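Local atomic coordinates of hypothetical protein Atu1826 (Agrobacterium tumefaciens, PDB entry 2I3D), a protein that is of unknown function but has the alpha/beta-hydrolase fold and is probably a hydrolase related to the S15 family of X-Pro dipeptidyl-peptidases. Residues B[131-141]-B[159-169]; B[23-31]-B[35-43]. All blocks are in the same frame, centred on the assembly; numbering follows the deposited sequence. Where two conformers were deposited one is given.

Interaction 1 of 2, residues B[131-141]-B[159-169]; sequences FGAWIGMQLLM and YDFSFLAPCPS
An aromatic cluster joins the helix that follows the probable nucleophile elbow of this alpha/beta-hydrolase fold to the loop 159-169, and Trp134 lies at its middle. Tyr159 covers one face of the indole: its CB sits 3.4 Å from the centroid of the five-membered ring of Trp134, a CH-pi contact, and its ring forms an offset stack with the six-membered ring, planes 20° apart. Gln138 NE2 lies over the opposite face. At the edge, Trp134 NE1 donates to Asp160 O (2.9 Å), in the indole plane but from above the plane of the carbonyl. The same indole turns its edge, through CD1, onto the face of Phe161. The edge of Phe131 turns toward the face of Tyr159 in an offset edge-to-face pair, planes at 71°.

Phe163 CG lies between its backbone N and carbonyl carbon (chi1 63°), which turns the ring toward the helix, where Gln138 CG packs on its face, 3.4 Å from Phe163 CZ. Farther along, Leu140 CG meets Pro168 CG at 3.8 Å, and selenomethionine Met141 reaches the loop with SE 3.2 Å from Pro166 O. Covered on both faces, its N-H engaged, the Trp134 indole is fixed in rotation.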
loop_
_atom_site.group_PDB
_atom_site.type_symbol
_atom_site.label_atom_id
_atom_site.label_comp_id
_atom_site.label_asym_id
_atom_site.label_seq_id
_atom_site.Cartn_x
_atom_site.Cartn_y
_atom_site.Cartn_z
ATOM N N PHE B 131 -11.705 4.413 4.180
ATOM C CA PHE B 131 -12.712 3.832 5.093
ATOM C C PHE B 131 -12.276 4.007 6.576
ATOM O O PHE B 131 -13.099 4.277 7.457
ATOM C CB PHE B 131 -12.892 2.363 4.728
ATOM C CG PHE B 131 -13.737 1.552 5.703
ATOM C CD1 PHE B 131 -15.096 1.406 5.499
ATOM C CD2 PHE B 131 -13.124 0.817 6.708
ATOM C CE1 PHE B 131 -15.838 0.589 6.354
ATOM C CE2 PHE B 131 -13.853 -0.005 7.567
ATOM C CZ PHE B 131 -15.200 -0.103 7.395
ATOM N N GLY B 132 -10.972 3.849 6.849
ATOM C CA GLY B 132 -10.439 4.063 8.183
ATOM C C GLY B 132 -10.730 5.460 8.748
ATOM O O GLY B 132 -10.876 5.589 9.958
ATOM N N ALA B 133 -10.810 6.492 7.880
ATOM C CA ALA B 133 -11.093 7.853 8.371
ATOM C C ALA B 133 -12.561 7.903 8.816
ATOM O O ALA B 133 -12.919 8.654 9.744
ATOM C CB ALA B 133 -10.851 8.876 7.270
ATOM N N TRP B 134 -13.437 7.194 8.095
ATOM C CA TRP B 134 -14.859 7.166 8.510
ATOM C C TRP B 134 -15.028 6.459 9.858
ATOM O O TRP B 134 -15.716 6.973 10.795
ATOM C CB TRP B 134 -15.680 6.501 7.396
ATOM C CG TRP B 134 -17.159 6.395 7.647
ATOM C CD1 TRP B 134 -18.051 7.418 7.857
ATOM C CD2 TRP B 134 -17.911 5.175 7.686
ATOM N NE1 TRP B 134 -19.333 6.893 8.066
ATOM C CE2 TRP B 134 -19.270 5.524 7.940
ATOM C CE3 TRP B 134 -17.558 3.810 7.583
ATOM C CZ2 TRP B 134 -20.277 4.551 8.042
ATOM C CZ3 TRP B 134 -18.537 2.866 7.664
ATOM C CH2 TRP B 134 -19.883 3.219 7.886
ATOM N N ILE B 135 -14.442 5.251 9.978
ATOM C CA ILE B 135 -14.426 4.616 11.307
ATOM C C ILE B 135 -13.766 5.519 12.381
ATOM O O ILE B 135 -14.287 5.666 13.504
ATOM C CB ILE B 135 -13.741 3.239 11.266
ATOM C CG1 ILE B 135 -14.383 2.336 10.178
ATOM C CG2 ILE B 135 -13.738 2.593 12.701
ATOM C CD1 ILE B 135 -15.850 1.922 10.511
ATOM N N GLY B 136 -12.647 6.176 12.028
ATOM C CA GLY B 136 -11.968 7.021 12.984
ATOM C C GLY B 136 -12.828 8.164 13.502
ATOM O O GLY B 136 -12.831 8.474 14.710
HETATM N N MSE B 137 -13.557 8.797 12.596
HETATM C CA MSE B 137 -14.383 9.933 13.022
HETATM C C MSE B 137 -15.585 9.453 13.854
HETATM O O MSE B 137 -16.061 10.189 14.732
HETATM C CB MSE B 137 -14.746 10.863 11.856
HETATM C CG MSE B 137 -13.485 11.488 11.218
HETATM SE SE MSE B 137 -13.804 12.973 10.031
HETATM C CE MSE B 137 -13.956 14.377 11.399
ATOM N N GLN B 138 -16.062 8.229 13.589
ATOM C CA GLN B 138 -17.121 7.667 14.413
ATOM C C GLN B 138 -16.551 7.392 15.823
ATOM O O GLN B 138 -17.220 7.625 16.849
ATOM C CB GLN B 138 -17.650 6.381 13.794
ATOM C CG GLN B 138 -18.466 6.624 12.524
ATOM C CD GLN B 138 -18.970 5.305 11.940
ATOM O OE1 GLN B 138 -19.864 4.653 12.518
ATOM N NE2 GLN B 138 -18.350 4.879 10.824
ATOM N N LEU B 139 -15.316 6.907 15.892
ATOM C CA LEU B 139 -14.736 6.622 17.216
ATOM C C LEU B 139 -14.547 7.947 17.989
ATOM O O LEU B 139 -14.852 8.044 19.187
ATOM C CB LEU B 139 -13.415 5.881 17.065
ATOM C CG LEU B 139 -12.739 5.449 18.373
ATOM C CD1 LEU B 139 -13.574 4.351 19.064
ATOM C CD2 LEU B 139 -11.318 4.968 18.069
ATOM N N LEU B 140 -14.066 8.971 17.279
ATOM C CA LEU B 140 -13.914 10.321 17.818
ATOM C C LEU B 140 -15.214 10.805 18.454
ATOM O O LEU B 140 -15.231 11.296 19.586
ATOM C CB LEU B 140 -13.546 11.252 16.649
ATOM C CG LEU B 140 -13.559 12.775 16.896
ATOM C CD1 LEU B 140 -12.384 13.123 17.759
ATOM C CD2 LEU B 140 -13.499 13.549 15.605
HETATM N N MSE B 141 -16.304 10.648 17.723
HETATM C CA MSE B 141 -17.616 11.088 18.210
HETATM C C MSE B 141 -18.001 10.402 19.535
HETATM O O MSE B 141 -18.598 11.045 20.405
HETATM C CB MSE B 141 -18.664 10.846 17.102
HETATM C CG MSE B 141 -19.943 11.642 17.230
HETATM SE SE MSE B 141 -19.635 13.590 17.124
HETATM C CE MSE B 141 -21.354 13.972 17.982
ATOM N N TYR B 159 -19.792 7.014 2.278
ATOM C CA TYR B 159 -20.129 6.711 3.679
ATOM C C TYR B 159 -20.723 7.972 4.279
ATOM O O TYR B 159 -20.356 9.093 3.883
ATOM C CB TYR B 159 -18.893 6.277 4.472
ATOM C CG TYR B 159 -18.323 4.991 3.904
ATOM C CD1 TYR B 159 -19.031 3.787 4.010
ATOM C CD2 TYR B 159 -17.084 4.962 3.283
ATOM C CE1 TYR B 159 -18.534 2.610 3.514
ATOM C CE2 TYR B 159 -16.577 3.757 2.752
ATOM C CZ TYR B 159 -17.326 2.610 2.857
ATOM O OH TYR B 159 -16.812 1.432 2.363
ATOM N N ASP B 160 -21.631 7.765 5.221
ATOM C CA ASP B 160 -22.394 8.839 5.846
ATOM C C ASP B 160 -21.600 9.492 6.996
ATOM O O ASP B 160 -21.396 8.895 8.045
ATOM C CB ASP B 160 -23.707 8.227 6.359
ATOM C CG ASP B 160 -24.594 9.229 7.077
ATOM O OD1 ASP B 160 -24.395 10.468 6.893
ATOM O OD2 ASP B 160 -25.506 8.751 7.814
ATOM N N PHE B 161 -21.206 10.751 6.829
ATOM C CA PHE B 161 -20.503 11.477 7.925
ATOM C C PHE B 161 -21.413 12.398 8.754
ATOM O O PHE B 161 -20.921 13.248 9.510
ATOM C CB PHE B 161 -19.353 12.313 7.331
ATOM C CG PHE B 161 -18.155 11.487 6.959
ATOM C CD1 PHE B 161 -17.002 11.532 7.717
ATOM C CD2 PHE B 161 -18.179 10.711 5.798
ATOM C CE1 PHE B 161 -15.869 10.757 7.368
ATOM C CE2 PHE B 161 -17.055 9.939 5.372
ATOM C CZ PHE B 161 -15.877 9.972 6.175
ATOM N N SER B 162 -22.728 12.274 8.564
ATOM C CA SER B 162 -23.605 13.285 9.100
ATOM C C SER B 162 -23.755 13.095 10.625
ATOM O O SER B 162 -24.293 13.986 11.288
ATOM C CB SER B 162 -24.944 13.320 8.361
ATOM O OG SER B 162 -25.696 12.276 8.796
ATOM N N PHE B 163 -23.226 11.991 11.178
ATOM C CA PHE B 163 -23.125 11.807 12.663
ATOM C C PHE B 163 -22.234 12.881 13.343
ATOM O O PHE B 163 -22.263 13.035 14.556
ATOM C CB PHE B 163 -22.593 10.415 13.022
ATOM C CG PHE B 163 -21.180 10.172 12.512
ATOM C CD1 PHE B 163 -20.082 10.586 13.248
ATOM C CD2 PHE B 163 -20.971 9.567 11.275
ATOM C CE1 PHE B 163 -18.772 10.397 12.756
ATOM C CE2 PHE B 163 -19.667 9.399 10.773
ATOM C CZ PHE B 163 -18.585 9.823 11.504
ATOM N N LEU B 164 -21.371 13.547 12.579
ATOM C CA LEU B 164 -20.503 14.596 13.139
ATOM C C LEU B 164 -21.308 15.875 13.385
ATOM O O LEU B 164 -21.331 16.831 12.562
ATOM C CB LEU B 164 -19.380 14.904 12.184
ATOM C CG LEU B 164 -18.275 13.843 12.139
ATOM C CD1 LEU B 164 -17.390 14.045 10.880
ATOM C CD2 LEU B 164 -17.417 13.815 13.454
ATOM N N ALA B 165 -21.961 15.919 14.528
ATOM C CA ALA B 165 -22.937 16.984 14.760
ATOM C C ALA B 165 -23.072 17.303 16.256
ATOM O O ALA B 165 -24.101 16.990 16.878
ATOM C CB ALA B 165 -24.278 16.589 14.171
ATOM N N PRO B 166 -22.080 18.012 16.820
ATOM C CA PRO B 166 -20.972 18.492 16.013
ATOM C C PRO B 166 -19.721 17.617 16.199
ATOM O O PRO B 166 -19.626 16.783 17.122
ATOM C CB PRO B 166 -20.712 19.892 16.601
ATOM C CG PRO B 166 -20.991 19.668 18.085
ATOM C CD PRO B 166 -21.972 18.496 18.220
ATOM N N CYS B 167 -18.801 17.816 15.279
ATOM C CA CYS B 167 -17.484 17.301 15.432
ATOM C C CYS B 167 -16.909 17.887 16.730
ATOM O O CYS B 167 -16.925 19.097 16.915
ATOM C CB CYS B 167 -16.651 17.646 14.212
ATOM S SG CYS B 167 -14.981 16.973 14.267
ATOM N N PRO B 168 -16.431 17.027 17.633
ATOM C CA PRO B 168 -16.020 17.478 18.972
ATOM C C PRO B 168 -14.566 18.028 19.131
ATOM O O PRO B 168 -14.186 18.593 20.187
ATOM C CB PRO B 168 -16.253 16.208 19.803
ATOM C CG PRO B 168 -15.847 15.129 18.873
ATOM C CD PRO B 168 -16.423 15.551 17.541
ATOM N N SER B 169 -13.759 17.835 18.096
ATOM C CA SER B 169 -12.334 18.136 18.192
ATOM C C SER B 169 -11.842 18.763 16.904
ATOM O O SER B 169 -12.439 18.579 15.817
ATOM C CB SER B 169 -11.519 16.856 18.463
ATOM O OG SER B 169 -11.903 16.281 19.708
#

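Interaction 2 of 2, residues B[23-31]-B[35-43]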
loop_
_atom_site.group_PDB
_atom_site.type_symbol
_atom_site.label_atom_id
_atom_site.label_comp_id
_atom_site.label_asym_id
_atom_site.label_seq_id
_atom_site.Cartn_x
_atom_site.Cartn_y
_atom_site.Cartn_z
HETATM N N MSE B 23 6.474 -8.533 20.899
HETATM C CA MSE B 23 6.112 -7.191 20.322
HETATM C C MSE B 23 7.149 -6.713 19.296
HETATM O O MSE B 23 8.320 -7.153 19.334
HETATM C CB MSE B 23 5.846 -6.171 21.435
HETATM C CG MSE B 23 4.556 -6.474 22.197
HETATM SE SE MSE B 23 4.613 -5.861 24.066
HETATM C CE MSE B 23 2.762 -6.253 24.669
ATOM N N PRO B 24 6.742 -5.831 18.357
ATOM C CA PRO B 24 5.445 -5.104 18.332
ATOM C C PRO B 24 4.233 -5.924 17.917
ATOM O O PRO B 24 3.121 -5.399 17.951
ATOM C CB PRO B 24 5.685 -3.992 17.304
ATOM C CG PRO B 24 6.728 -4.523 16.407
ATOM C CD PRO B 24 7.580 -5.507 17.185
ATOM N N GLU B 25 4.431 -7.174 17.499
ATOM C CA GLU B 25 3.300 -8.024 17.108
ATOM C C GLU B 25 2.459 -8.330 18.337
ATOM O O GLU B 25 2.994 -8.848 19.322
ATOM C CB GLU B 25 3.776 -9.353 16.512
ATOM C CG GLU B 25 4.620 -9.248 15.255
ATOM C CD GLU B 25 6.073 -8.845 15.527
ATOM O OE1 GLU B 25 6.485 -8.743 16.717
ATOM O OE2 GLU B 25 6.824 -8.620 14.544
ATOM N N VAL B 26 1.166 -8.025 18.267
ATOM C CA VAL B 26 0.197 -8.301 19.341
ATOM C C VAL B 26 -1.077 -8.926 18.767
ATOM O O VAL B 26 -1.399 -8.774 17.571
ATOM C CB VAL B 26 -0.187 -7.029 20.157
ATOM C CG1 VAL B 26 1.022 -6.494 20.893
ATOM C CG2 VAL B 26 -0.874 -5.920 19.262
ATOM N N ILE B 27 -1.750 -9.703 19.616
ATOM C CA ILE B 27 -3.080 -10.230 19.340
ATOM C C ILE B 27 -3.917 -9.815 20.531
ATOM O O ILE B 27 -3.478 -9.955 21.691
ATOM C CB ILE B 27 -3.086 -11.794 19.192
ATOM C CG1 ILE B 27 -2.504 -12.233 17.839
ATOM C CG2 ILE B 27 -4.492 -12.343 19.354
ATOM C CD1 ILE B 27 -2.272 -13.751 17.713
ATOM N N PHE B 28 -5.093 -9.265 20.275
ATOM C CA PHE B 28 -6.010 -8.934 21.378
ATOM C C PHE B 28 -7.422 -9.323 20.952
ATOM O O PHE B 28 -7.655 -9.696 19.803
ATOM C CB PHE B 28 -5.908 -7.456 21.794
ATOM C CG PHE B 28 -6.145 -6.480 20.658
ATOM C CD1 PHE B 28 -7.414 -5.936 20.449
ATOM C CD2 PHE B 28 -5.090 -6.112 19.803
ATOM C CE1 PHE B 28 -7.635 -5.008 19.388
ATOM C CE2 PHE B 28 -5.299 -5.228 18.750
ATOM C CZ PHE B 28 -6.561 -4.678 18.537
ATOM N N ASN B 29 -8.364 -9.267 21.893
ATOM C CA ASN B 29 -9.700 -9.757 21.615
ATOM C C ASN B 29 -10.608 -8.657 21.163
ATOM O O ASN B 29 -10.701 -7.616 21.815
ATOM C CB ASN B 29 -10.290 -10.443 22.859
ATOM C CG ASN B 29 -9.593 -11.760 23.179
ATOM O OD1 ASN B 29 -9.090 -12.471 22.279
ATOM N ND2 ASN B 29 -9.549 -12.095 24.465
ATOM N N GLY B 30 -11.268 -8.880 20.035
ATOM C CA GLY B 30 -12.369 -8.017 19.629
ATOM C C GLY B 30 -13.680 -8.775 19.726
ATOM O O GLY B 30 -13.688 -9.973 20.057
ATOM N N PRO B 31 -14.796 -8.102 19.424
ATOM C CA PRO B 31 -16.104 -8.731 19.429
ATOM C C PRO B 31 -16.243 -9.926 18.476
ATOM O O PRO B 31 -17.067 -10.815 18.721
ATOM C CB PRO B 31 -17.039 -7.591 19.000
ATOM C CG PRO B 31 -16.316 -6.360 19.407
ATOM C CD PRO B 31 -14.883 -6.662 19.117
ATOM N N LEU B 35 -7.978 -10.041 17.114
ATOM C CA LEU B 35 -7.550 -8.920 16.274
ATOM C C LEU B 35 -6.026 -8.850 16.348
ATOM O O LEU B 35 -5.425 -8.869 17.454
ATOM C CB LEU B 35 -8.164 -7.571 16.719
ATOM C CG LEU B 35 -9.686 -7.429 16.561
ATOM C CD1 LEU B 35 -10.206 -6.221 17.384
ATOM C CD2 LEU B 35 -10.045 -7.311 15.057
ATOM N N GLU B 36 -5.418 -8.781 15.164
ATOM C CA GLU B 36 -3.995 -8.694 14.983
ATOM C C GLU B 36 -3.559 -7.207 14.974
ATOM O O GLU B 36 -4.180 -6.383 14.299
ATOM C CB GLU B 36 -3.662 -9.371 13.640
ATOM C CG GLU B 36 -2.260 -9.258 13.211
ATOM C CD GLU B 36 -2.001 -9.857 11.845
ATOM O OE1 GLU B 36 -2.857 -9.821 10.905
ATOM O OE2 GLU B 36 -0.880 -10.354 11.720
ATOM N N GLY B 37 -2.498 -6.871 15.710
ATOM C CA GLY B 37 -2.016 -5.473 15.756
ATOM C C GLY B 37 -0.509 -5.346 15.803
ATOM O O GLY B 37 0.214 -6.372 15.866
ATOM N N ARG B 38 -0.056 -4.085 15.708
ATOM C CA ARG B 38 1.337 -3.703 15.900
ATOM C C ARG B 38 1.328 -2.545 16.865
ATOM O O ARG B 38 0.644 -1.536 16.632
ATOM C CB ARG B 38 1.998 -3.274 14.575
ATOM C CG ARG B 38 2.055 -4.389 13.537
ATOM C CD ARG B 38 2.948 -5.545 14.008
ATOM N NE ARG B 38 3.007 -6.617 13.023
ATOM C CZ ARG B 38 2.326 -7.761 13.084
ATOM N NH1 ARG B 38 1.523 -8.027 14.103
ATOM N NH2 ARG B 38 2.459 -8.655 12.121
ATOM N N TYR B 39 2.091 -2.685 17.938
ATOM C CA TYR B 39 1.997 -1.850 19.120
ATOM C C TYR B 39 3.356 -1.358 19.560
ATOM O O TYR B 39 4.279 -2.157 19.728
ATOM C CB TYR B 39 1.374 -2.706 20.212
ATOM C CG TYR B 39 1.509 -2.225 21.628
ATOM C CD1 TYR B 39 0.935 -1.026 22.056
ATOM C CD2 TYR B 39 2.155 -3.034 22.587
ATOM C CE1 TYR B 39 1.039 -0.618 23.420
ATOM C CE2 TYR B 39 2.242 -2.649 23.919
ATOM C CZ TYR B 39 1.690 -1.450 24.331
ATOM O OH TYR B 39 1.803 -1.089 25.664
ATOM N N GLN B 40 3.489 -0.047 19.742
ATOM C CA GLN B 40 4.722 0.553 20.285
ATOM C C GLN B 40 4.397 1.471 21.449
ATOM O O GLN B 40 3.913 2.599 21.240
ATOM C CB GLN B 40 5.488 1.369 19.246
ATOM C CG GLN B 40 5.933 0.607 18.007
ATOM C CD GLN B 40 7.292 -0.049 18.173
ATOM O OE1 GLN B 40 7.685 -0.906 17.364
ATOM N NE2 GLN B 40 8.024 0.350 19.225
ATOM N N PRO B 41 4.689 1.019 22.689
ATOM C CA PRO B 41 4.378 1.903 23.804
ATOM C C PRO B 41 5.351 3.078 23.903
ATOM O O PRO B 41 6.523 2.968 23.526
ATOM C CB PRO B 41 4.498 0.987 25.034
ATOM C CG PRO B 41 5.525 -0.033 24.635
ATOM C CD PRO B 41 5.303 -0.251 23.130
ATOM N N SER B 42 4.861 4.192 24.418
ATOM C CA SER B 42 5.725 5.333 24.656
ATOM C C SER B 42 6.749 5.090 25.763
ATOM O O SER B 42 6.452 4.430 26.789
ATOM C CB SER B 42 4.916 6.567 25.043
ATOM O OG SER B 42 5.797 7.681 25.217
ATOM N N LYS B 43 7.938 5.665 25.546
ATOM C CA LYS B 43 8.984 5.768 26.564
ATOM C C LYS B 43 8.551 6.648 27.742
ATOM O O LYS B 43 9.223 6.665 28.768
ATOM C CB LYS B 43 10.254 6.363 25.955
ATOM C CG LYS B 43 10.780 5.620 24.733
ATOM C CD LYS B 43 12.281 5.875 24.501
ATOM C CE LYS B 43 12.546 6.942 23.429
ATOM N NZ LYS B 43 12.396 6.368 22.041
#
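Leu35 lies over one face of the Phe28 ring, with Leu35 CB 3.9 Å from the ring centroid in a CH-pi contact and Leu35 CD1 3.5 Å from Phe28 CE1. Phe28 CG stands between its own backbone N and carbonyl carbon (chi1 56°), which swings the ring across toward the partner strand. Gly37 suits its place because, with no side chain, it lets Val26 CG2 and the Phe28 ring lie close over its backbone. The Tyr39 ring receives Met23 SE at its edge, a Met-aromatic contact, while Pro41 CD lies over one face. On the other side of the hairpin, in the Arg38 conformer given, Glu25 CG sits over the centre of the guanidinium, 3.5 Å from Arg38 CZ. The Glu25 carboxylate is beyond salt-bridge range of Arg38 and makes a weak, long ion pair with Lys180 of the second subunit; it is the methylene that meets the flat cation.

The backbones of strands 25-30 and 35-40 pair antiparallel. Val26 and Gly37 exchange two hydrogen bonds, as do Phe28 and Leu35, the shorter of the latter being Leu35 N to Phe28 O at 2.7 Å. Tyr39 N adds a bond to Pro24 O (2.9 Å). Gly37 O accepts from Val26 N and, in the same Arg38 conformer, also from Arg38 NH1, the two donors arriving from opposite faces of its plane.

This hairpin forms one margin of the chain's central sheet. Strand 33-40 continues the sheet through backbone bonds to strand 81-85, and the face carrying Val26, Phe28 and Tyr39 is covered by helix 101-117, whose Trp113 stacks on Phe28 and meets Tyr39 edge-to-face.

Interactions 1 and 2 do not touch: their centres lie 24 Å apart and their nearest atoms about 11 Å. Interaction 2 involves the strand that is outermost within this chain, whereas interaction 1 packs a loop against the helix leading from a mid-sheet strand. Helix 101-117 lies between them, meeting Val26 and Phe28 of the hairpin through Trp113 and Ala110, and Phe131 and Gln138 of helix 131-142 through Glu103 and Leu104. Interaction 1 is the one beside the putative active site: Phe131 directly follows Ser130, the probable nucleophile of a Ser130-His212-Asp179 triad, and its side chain lies near that triad without touching it.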